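Local coordinates for protein inorganic polyphosphate/ATP-glucomannokinase (Arthrobacter sp., PDB 1WOQ) that phosphorylates glucose and mannose, taking the phosphoryl group from either inorganic polyphosphate or ATP, as a kinase of the ROK family, at residues I15-G20 / A59-E64; S53-V58 / T111-R116; L145-T148 / G152-S155; A167-L172 / F211-E216. All coordinates share one frame; numbering follows the deposited sequence.

Contact 1. Residues I15-G20 / A59-E64; sequences IGIDIG and ALVVAE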
# COMPACT_ATOMS: atom_id res chain seq x y z
N ILE A 15 1.57 16.18 -1.77
CA ILE A 15 2.04 15.43 -0.61
C ILE A 15 1.27 14.11 -0.52
O ILE A 15 0.05 14.08 -0.67
CB ILE A 15 1.82 16.22 0.71
CG1 ILE A 15 2.75 17.43 0.74
CG2 ILE A 15 2.07 15.30 1.92
CD1 ILE A 15 2.49 18.39 1.91
N GLY A 16 2.02 13.03 -0.30
CA GLY A 16 1.42 11.71 -0.15
C GLY A 16 1.84 11.18 1.21
O GLY A 16 2.99 11.36 1.61
N ILE A 17 0.91 10.55 1.92
CA ILE A 17 1.19 10.01 3.25
C ILE A 17 0.85 8.52 3.27
O ILE A 17 -0.20 8.12 2.80
CB ILE A 17 0.33 10.72 4.33
CG1 ILE A 17 0.60 12.23 4.29
CG2 ILE A 17 0.66 10.18 5.72
CD1 ILE A 17 2.00 12.63 4.70
N ASP A 18 1.75 7.70 3.83
CA ASP A 18 1.54 6.26 3.90
C ASP A 18 1.47 5.83 5.36
O ASP A 18 2.45 5.94 6.10
CB ASP A 18 2.68 5.55 3.15
CG ASP A 18 2.46 4.06 2.98
OD1 ASP A 18 1.30 3.61 2.88
OD2 ASP A 18 3.46 3.32 2.91
N ILE A 19 0.30 5.36 5.78
CA ILE A 19 0.10 4.91 7.16
C ILE A 19 0.40 3.42 7.26
O ILE A 19 -0.32 2.59 6.70
CB ILE A 19 -1.34 5.17 7.64
CG1 ILE A 19 -1.63 6.68 7.62
CG2 ILE A 19 -1.54 4.60 9.04
CD1 ILE A 19 -3.07 7.04 7.94
N GLY A 20 1.48 3.09 7.97
CA GLY A 20 1.86 1.70 8.13
C GLY A 20 1.73 1.21 9.55
O GLY A 20 1.37 1.96 10.45
N ALA A 59 -0.74 14.82 10.92
CA ALA A 59 -0.61 16.27 10.93
C ALA A 59 0.85 16.69 11.05
O ALA A 59 1.29 17.62 10.38
CB ALA A 59 -1.41 16.86 12.08
N LEU A 60 1.61 15.99 11.90
CA LEU A 60 3.02 16.33 12.07
C LEU A 60 3.82 16.09 10.80
O LEU A 60 4.68 16.90 10.44
CB LEU A 60 3.64 15.53 13.23
CG LEU A 60 3.14 15.89 14.63
CD1 LEU A 60 3.63 14.87 15.63
CD2 LEU A 60 3.62 17.29 14.99
N VAL A 61 3.55 14.98 10.12
CA VAL A 61 4.28 14.69 8.88
C VAL A 61 3.95 15.74 7.82
O VAL A 61 4.85 16.27 7.16
CB VAL A 61 3.93 13.29 8.32
CG1 VAL A 61 4.67 13.06 7.00
CG2 VAL A 61 4.33 12.21 9.32
N VAL A 62 2.67 16.04 7.66
CA VAL A 62 2.24 17.03 6.68
C VAL A 62 2.81 18.41 7.01
O VAL A 62 3.22 19.15 6.12
CB VAL A 62 0.70 17.11 6.60
CG1 VAL A 62 0.28 18.31 5.75
CG2 VAL A 62 0.15 15.82 5.99
N ALA A 63 2.84 18.75 8.30
CA ALA A 63 3.36 20.04 8.72
C ALA A 63 4.83 20.17 8.33
O ALA A 63 5.26 21.21 7.84
CB ALA A 63 3.20 20.21 10.22
N GLU A 64 5.59 19.10 8.55
CA GLU A 64 7.01 19.10 8.21
C GLU A 64 7.24 19.31 6.72
O GLU A 64 8.02 20.17 6.31
CB GLU A 64 7.65 17.77 8.65
CG GLU A 64 9.01 17.45 8.04
CD GLU A 64 10.10 18.43 8.42
OE1 GLU A 64 10.02 19.05 9.50
OE2 GLU A 64 11.07 18.56 7.64
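Ile17 lays its terminal methyl over two neighbouring valines of helix 51-66: CD1 of Ile17 is 3.6 Å from CG1 of Val61 and 3.9 Å from CG2 of Val62. CG1 of Ile17 turns beside its own backbone N (chi1 -57°), and the further bend at chi2 lifts CD1 off the strand into the groove between the two valines. The side chains of Ile17 and Val61 lie alongside, pointing opposite ways, whereas Ile17 runs across Val62 nearly at right angles. Two residues earlier on the same face of the strand, Ile15 touches the same helix more loosely, its CD1 4.4 Å from CG1 of Val62. No hydrogen bond crosses here, and the four touching residues are all buried. Ile19 continues the hydrophobic row toward Val54 and Val58, while Asp18, on the opposite face of the strand, gives OD1 to the hydroxyl of Thr81. Ile24 of strand 23-30 and Val80 of strand 78-82 flank Ile17. The strand and helix segments run nearly antiparallel, at 151°, with their axes 9.6 Å apart. Helix 51-66 crosses over this central strand as it connects parallel strands 35-44 and 78-82, a beta-alpha-beta crossover on a 3-2-1-4-5 sheet, the ribonuclease H-like core characteristic of the actin-like ATPase and sugar kinase superfamily.

Contact 2. Residues S53-V58 / T111-R116; sequences SVAEAV and TARLGR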
# COMPACT_ATOMS: atom_id res chain seq x y z
N SER A 53 -5.01 9.48 17.62
CA SER A 53 -3.55 9.47 17.67
C SER A 53 -2.94 9.49 16.28
O SER A 53 -1.95 10.18 16.04
CB SER A 53 -3.05 8.23 18.44
OG SER A 53 -3.30 7.04 17.73
N VAL A 54 -3.52 8.73 15.37
CA VAL A 54 -3.03 8.68 13.99
C VAL A 54 -3.21 10.04 13.32
O VAL A 54 -2.34 10.49 12.58
CB VAL A 54 -3.78 7.61 13.17
CG1 VAL A 54 -3.42 7.72 11.70
CG2 VAL A 54 -3.41 6.22 13.70
N ALA A 55 -4.33 10.70 13.58
CA ALA A 55 -4.58 12.02 12.99
C ALA A 55 -3.48 12.99 13.40
O ALA A 55 -3.01 13.78 12.58
CB ALA A 55 -5.94 12.54 13.43
N GLU A 56 -3.09 12.94 14.67
CA GLU A 56 -2.03 13.83 15.15
C GLU A 56 -0.71 13.55 14.45
O GLU A 56 0.01 14.47 14.07
CB GLU A 56 -1.86 13.67 16.66
CG GLU A 56 -3.01 14.25 17.48
CD GLU A 56 -3.27 15.71 17.16
OE1 GLU A 56 -2.30 16.50 17.14
OE2 GLU A 56 -4.45 16.08 16.94
N ALA A 57 -0.38 12.27 14.28
CA ALA A 57 0.87 11.88 13.63
C ALA A 57 0.89 12.33 12.17
O ALA A 57 1.91 12.82 11.67
CB ALA A 57 1.06 10.36 13.71
N VAL A 58 -0.23 12.16 11.48
CA VAL A 58 -0.31 12.57 10.09
C VAL A 58 -0.12 14.08 10.00
O VAL A 58 0.59 14.58 9.12
CB VAL A 58 -1.67 12.17 9.47
CG1 VAL A 58 -1.83 12.80 8.09
CG2 VAL A 58 -1.74 10.65 9.37
N THR A 111 -9.18 15.71 7.04
CA THR A 111 -9.38 17.02 6.43
C THR A 111 -9.57 18.06 7.53
O THR A 111 -9.02 19.16 7.45
CB THR A 111 -10.61 17.02 5.49
OG1 THR A 111 -10.39 16.12 4.40
CG2 THR A 111 -10.85 18.43 4.93
N ALA A 112 -10.32 17.69 8.56
CA ALA A 112 -10.58 18.59 9.68
C ALA A 112 -9.31 18.89 10.47
O ALA A 112 -9.08 20.03 10.88
CB ALA A 112 -11.63 17.98 10.60
N ARG A 113 -8.50 17.87 10.68
CA ARG A 113 -7.26 18.04 11.43
C ARG A 113 -6.18 18.80 10.67
O ARG A 113 -5.47 19.63 11.24
CB ARG A 113 -6.71 16.69 11.88
CG ARG A 113 -5.42 16.80 12.71
CD ARG A 113 -5.67 17.58 14.01
NE ARG A 113 -4.44 17.80 14.77
CZ ARG A 113 -3.53 18.72 14.48
NH1 ARG A 113 -3.68 19.51 13.42
NH2 ARG A 113 -2.44 18.85 15.24
N LEU A 114 -6.05 18.52 9.37
CA LEU A 114 -5.02 19.17 8.56
C LEU A 114 -5.39 20.54 8.01
O LEU A 114 -4.51 21.32 7.62
CB LEU A 114 -4.63 18.27 7.38
CG LEU A 114 -3.89 16.97 7.71
CD1 LEU A 114 -3.62 16.20 6.42
CD2 LEU A 114 -2.59 17.28 8.40
N GLY A 115 -6.68 20.85 7.97
CA GLY A 115 -7.10 22.14 7.45
C GLY A 115 -6.97 22.25 5.95
O GLY A 115 -6.81 23.34 5.40
N ARG A 116 -7.04 21.11 5.27
CA ARG A 116 -6.94 21.06 3.81
C ARG A 116 -7.57 19.74 3.39
O ARG A 116 -7.66 18.81 4.19
CB ARG A 116 -5.48 21.12 3.37
CG ARG A 116 -4.64 19.93 3.84
CD ARG A 116 -3.16 20.28 3.95
NE ARG A 116 -2.52 20.54 2.67
CZ ARG A 116 -1.24 20.89 2.54
NH1 ARG A 116 -0.49 21.03 3.62
NH2 ARG A 116 -0.71 21.08 1.34
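Arg113 sends CG away from its backbone N and then folds at chi2 (62°), and Glu56, bent at its own chi2 (-55°), curls back to meet it. The two residues bridge helix 51-66 and helix 106-114, neighbours on one face of the N-terminal sheet of the ribonuclease H-like fold, where each helix forms the connection leading into a parallel strand. The grip is side-on and doubled: NE of Arg113 donates to OE2 of Glu56 at 2.8 Å, and NH2 of Arg113 to OE1 of Glu56 at 3.0 Å. Both acceptors sit close to the guanidinium plane, but the carboxylate is turned 42° from it. NH2 meets OE1 on its syn side, somewhat out of the carboxylate plane, while NE comes to OE2 from above that plane. Two bonds to two different oxygens limit rotation of both groups, although both residues are exposed at the surface. Nearer the sheet, the aliphatic part of Arg113 runs along the other helix, its CG 3.9 Å from O of Ala55 and 4.4 Å from CB of Ala55. Beneath the salt bridge the contact becomes apolar: Val58, buried and also resting on Ile19, crosses Leu114 at about a right angle, with CG1 of Val58 4.2 Å from CD1 of Leu114.

Contact 3. Residues L145-T148 / G152-S155; sequences LVIT and GIGS. With BGC (beta-D-glucopyranose), chain C.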
# COMPACT_ATOMS: atom_id res chain seq x y z
N LEU A 145 -1.70 -8.22 -10.84
CA LEU A 145 -1.97 -8.22 -9.41
C LEU A 145 -0.73 -7.91 -8.60
O LEU A 145 0.27 -8.61 -8.67
CB LEU A 145 -2.55 -9.58 -8.99
CG LEU A 145 -3.81 -10.01 -9.74
CD1 LEU A 145 -4.25 -11.39 -9.27
CD2 LEU A 145 -4.92 -8.99 -9.52
N VAL A 146 -0.80 -6.82 -7.83
CA VAL A 146 0.31 -6.40 -6.99
C VAL A 146 0.01 -6.93 -5.59
O VAL A 146 -0.95 -6.50 -4.94
CB VAL A 146 0.43 -4.87 -6.96
CG1 VAL A 146 1.69 -4.45 -6.20
CG2 VAL A 146 0.48 -4.33 -8.38
N ILE A 147 0.81 -7.88 -5.14
CA ILE A 147 0.63 -8.49 -3.82
C ILE A 147 1.72 -7.97 -2.89
O ILE A 147 2.90 -8.15 -3.17
CB ILE A 147 0.75 -10.03 -3.91
CG1 ILE A 147 -0.29 -10.57 -4.90
CG2 ILE A 147 0.58 -10.65 -2.53
CD1 ILE A 147 -1.74 -10.31 -4.52
N THR A 148 1.32 -7.33 -1.79
CA THR A 148 2.30 -6.81 -0.85
C THR A 148 2.43 -7.72 0.38
O THR A 148 1.42 -8.16 0.95
CB THR A 148 1.94 -5.38 -0.39
OG1 THR A 148 0.71 -5.39 0.34
CG2 THR A 148 1.79 -4.47 -1.60
N GLY A 152 0.47 -7.39 6.98
CA GLY A 152 -0.64 -8.15 6.43
C GLY A 152 -0.30 -8.41 4.98
O GLY A 152 0.81 -8.11 4.54
N ILE A 153 -1.23 -9.01 4.24
CA ILE A 153 -1.00 -9.24 2.82
C ILE A 153 -1.96 -8.31 2.11
O ILE A 153 -3.17 -8.38 2.31
CB ILE A 153 -1.28 -10.70 2.41
CG1 ILE A 153 -0.21 -11.62 3.02
CG2 ILE A 153 -1.28 -10.82 0.88
CD1 ILE A 153 -0.34 -13.08 2.64
N GLY A 154 -1.41 -7.41 1.30
CA GLY A 154 -2.25 -6.48 0.57
C GLY A 154 -2.32 -6.88 -0.88
O GLY A 154 -1.49 -7.66 -1.36
N SER A 155 -3.31 -6.36 -1.59
CA SER A 155 -3.45 -6.66 -3.00
C SER A 155 -4.08 -5.51 -3.76
O SER A 155 -5.11 -4.97 -3.34
CB SER A 155 -4.31 -7.91 -3.21
OG SER A 155 -5.64 -7.70 -2.76
C2 BGC C . -5.65 -5.38 5.05
C3 BGC C . -5.50 -4.68 3.70
C4 BGC C . -4.08 -4.10 3.57
C5 BGC C . -3.05 -5.21 3.82
C6 BGC C . -1.61 -4.73 3.80
C1 BGC C . -4.56 -6.44 5.20
O1 BGC C . -4.65 -7.06 6.43
O2 BGC C . -6.93 -5.99 5.13
O3 BGC C . -6.45 -3.64 3.57
O4 BGC C . -3.89 -3.57 2.26
O5 BGC C . -3.27 -5.81 5.12
O6 BGC C . -1.42 -3.63 4.68
O HOH W 1 1.70 -5.69 2.98
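The backbone N of Gly154 is held by two oxygens of Thr148: it donates to O of Thr148 at 2.9 Å and, weakly, to OG1 of Thr148 at 3.1 Å. The threonine hydroxyl reaches it because chi1 (65°) sets OG1 between backbone N and carbonyl carbon, over a glycine without a side chain. A water 2.8 Å from OG1 of Thr148 donates to O of Gly152 and so links the hairpin ends. In return, N of Thr148 bonds to O of Gly154, completing the antiparallel hydrogen-bonded pair. On the other face, alongside the non-hydrogen-bonded pair with Ser155, Ile147 places CG2 3.9 Å from CG2 of Ile153 and CD1 3.8 Å from CB of Ser155. Ile147 and Ile153 both rest on Tyr205 of helix 195-213. Were Ile147 an alanine, CG2 and CD1 would be gone, and the methyl of Ile153 and CB of Ser155 would probably face a gap. The OG of Ser155 is engaged by Ala167 O and Leu169 N. Glucose lies against the second strand, its C5 3.6 Å from CA of Gly154. This tight, glycine-rich hairpin is consistent with the second phosphate-binding loop of the actin-like sugar kinases, beside the glucose pocket.

Contact 4. Residues A167-L172 / F211-E216; sequences AELGHL and FLFSPE. With BGC (beta-D-glucopyranose), chain C.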
# COMPACT_ATOMS: atom_id res chain seq x y z
N ALA A 167 -9.48 -4.65 -3.60
CA ALA A 167 -9.41 -6.11 -3.63
C ALA A 167 -8.69 -6.50 -2.33
O ALA A 167 -7.65 -5.94 -2.01
CB ALA A 167 -8.60 -6.59 -4.84
N GLU A 168 -9.26 -7.44 -1.58
CA GLU A 168 -8.66 -7.86 -0.31
C GLU A 168 -8.21 -9.32 -0.37
O GLU A 168 -8.61 -10.14 0.44
CB GLU A 168 -9.67 -7.68 0.84
CG GLU A 168 -9.87 -6.23 1.28
CD GLU A 168 -8.69 -5.70 2.08
OE1 GLU A 168 -8.03 -6.50 2.78
OE2 GLU A 168 -8.44 -4.47 2.04
N LEU A 169 -7.35 -9.62 -1.35
CA LEU A 169 -6.84 -10.97 -1.55
C LEU A 169 -5.99 -11.51 -0.41
O LEU A 169 -5.69 -12.70 -0.37
CB LEU A 169 -6.07 -11.04 -2.87
CG LEU A 169 -6.85 -11.44 -4.13
CD1 LEU A 169 -8.31 -11.03 -4.03
CD2 LEU A 169 -6.18 -10.83 -5.35
N GLY A 170 -5.59 -10.63 0.51
CA GLY A 170 -4.80 -11.08 1.64
C GLY A 170 -5.71 -11.82 2.59
O GLY A 170 -5.25 -12.47 3.53
N HIS A 171 -7.02 -11.74 2.35
CA HIS A 171 -7.99 -12.40 3.21
C HIS A 171 -8.72 -13.57 2.56
O HIS A 171 -9.77 -14.00 3.02
CB HIS A 171 -8.96 -11.37 3.78
CG HIS A 171 -8.29 -10.41 4.72
ND1 HIS A 171 -7.66 -10.82 5.87
CD2 HIS A 171 -8.05 -9.08 4.62
CE1 HIS A 171 -7.07 -9.79 6.44
NE2 HIS A 171 -7.28 -8.72 5.70
N LEU A 172 -8.15 -14.07 1.47
CA LEU A 172 -8.68 -15.24 0.82
C LEU A 172 -8.42 -16.32 1.86
O LEU A 172 -7.46 -16.22 2.63
CB LEU A 172 -7.88 -15.59 -0.43
CG LEU A 172 -8.04 -14.76 -1.70
CD1 LEU A 172 -6.92 -15.10 -2.68
CD2 LEU A 172 -9.40 -15.04 -2.32
N PHE A 211 -4.92 -19.38 -10.34
CA PHE A 211 -6.08 -20.12 -10.84
C PHE A 211 -7.32 -19.24 -10.78
O PHE A 211 -8.18 -19.29 -11.67
CB PHE A 211 -6.30 -21.39 -10.00
CG PHE A 211 -7.46 -22.23 -10.49
CD1 PHE A 211 -8.76 -21.92 -10.13
CD2 PHE A 211 -7.23 -23.30 -11.34
CE1 PHE A 211 -9.84 -22.68 -10.61
CE2 PHE A 211 -8.30 -24.06 -11.83
CZ PHE A 211 -9.60 -23.75 -11.46
N LEU A 212 -7.42 -18.41 -9.74
CA LEU A 212 -8.57 -17.53 -9.59
C LEU A 212 -8.67 -16.44 -10.65
O LEU A 212 -9.78 -16.10 -11.08
CB LEU A 212 -8.55 -16.87 -8.20
CG LEU A 212 -8.76 -17.76 -6.98
CD1 LEU A 212 -8.64 -16.92 -5.70
CD2 LEU A 212 -10.14 -18.41 -7.05
N PHE A 213 -7.54 -15.90 -11.10
CA PHE A 213 -7.59 -14.78 -12.05
C PHE A 213 -6.74 -14.82 -13.32
O PHE A 213 -6.82 -13.89 -14.12
CB PHE A 213 -7.28 -13.49 -11.30
CG PHE A 213 -8.33 -13.09 -10.32
CD1 PHE A 213 -9.57 -12.63 -10.77
CD2 PHE A 213 -8.11 -13.21 -8.95
CE1 PHE A 213 -10.58 -12.30 -9.86
CE2 PHE A 213 -9.12 -12.89 -8.04
CZ PHE A 213 -10.35 -12.44 -8.50
N SER A 214 -5.92 -15.86 -13.50
CA SER A 214 -5.07 -15.96 -14.69
C SER A 214 -4.46 -14.60 -15.03
O SER A 214 -4.66 -14.07 -16.13
CB SER A 214 -5.88 -16.47 -15.88
OG SER A 214 -6.29 -17.81 -15.68
N PRO A 215 -3.71 -14.02 -14.09
CA PRO A 215 -3.11 -12.71 -14.37
C PRO A 215 -1.99 -12.73 -15.40
O PRO A 215 -1.38 -13.77 -15.67
CB PRO A 215 -2.63 -12.26 -12.99
CG PRO A 215 -2.24 -13.54 -12.34
CD PRO A 215 -3.35 -14.49 -12.74
N GLU A 216 -1.74 -11.57 -15.97
CA GLU A 216 -0.68 -11.41 -16.95
C GLU A 216 0.65 -11.29 -16.20
O GLU A 216 1.71 -11.64 -16.72
CB GLU A 216 -0.90 -10.13 -17.77
CG GLU A 216 -2.20 -10.08 -18.55
CD GLU A 216 -2.32 -11.22 -19.54
OE1 GLU A 216 -1.33 -11.51 -20.24
OE2 GLU A 216 -3.42 -11.81 -19.63
C2 BGC C . -5.65 -5.38 5.05
C3 BGC C . -5.50 -4.68 3.70
C4 BGC C . -4.08 -4.10 3.57
C5 BGC C . -3.05 -5.21 3.82
C6 BGC C . -1.61 -4.73 3.80
C1 BGC C . -4.56 -6.44 5.20
O1 BGC C . -4.65 -7.06 6.43
O2 BGC C . -6.93 -5.99 5.13
O3 BGC C . -6.45 -3.64 3.57
O4 BGC C . -3.89 -3.57 2.26
O5 BGC C . -3.27 -5.81 5.12
O6 BGC C . -1.42 -3.63 4.68
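Leu172 points its CB at the end of helix 195-213; CG follows beside the backbone N (chi1 -75°), and both methyls then meet one partner, CD1 and CD2 of Leu172 each lying 3.9 Å from CD1 of Leu212. The two leucines approach tip to tip. Beside them, CD2 of Leu169 comes within 4.5 Å of CE2 of Phe213, approaching the ring obliquely; that ring also packs edge-to-face with Phe157. The carbonyl of Leu169 is tied to the hydroxyl of Tyr205 on the same helix. Glu168, Leu169, Gly170 and His171 spell the ExGH sequence typical of ROK sugar kinases, here wrapped round a short 3-10 turn at Leu169 and Gly170; Leu169 and Leu172 face helix 195-213, Glu168 and His171 the sugar. The carboxylate of Glu168 takes two hydroxyls of glucose: O2 donates to OE1 and O3 to OE2, both at 2.6 Å. Putting an alanine here would probably leave O2 and O3 each without its carboxylate acceptor. Glucose O2 has a second partner, for NE2 of His171 donates to it at 2.8 Å, with O2 at the imidazole edge near the ring plane. The same NE2 reaches O1 of glucose at 3.2 Å, and the far nitrogen, ND1 of His171, is hydrogen-bonded to OD2 of Asp178, which fixes the rotation of the ring.

Contacts 1 and 2 share helix 51-66: residues 59-64 press hydrocarbon onto the central strand, while residues 53-58 meet the next helix through an exposed salt bridge over an apolar base. They touch directly, CA of Ala59 lying 3.4 Å from CD2 of Leu114. Contacts 3 and 4 also adjoin, linked through Ser155, and both border the glucose. Contacts 1 and 3 are buried, the first between sheet and helix and apolar, the second within a sheet and governed by backbone bonds; contacts 2 and 4 are only partly buried, nearer the surface. Contact 4 alone binds the sugar by side-chain hydrogen bonds. The centres of contacts 1 and 4 stand about 30 Å apart, on opposite sides of the chain's centre.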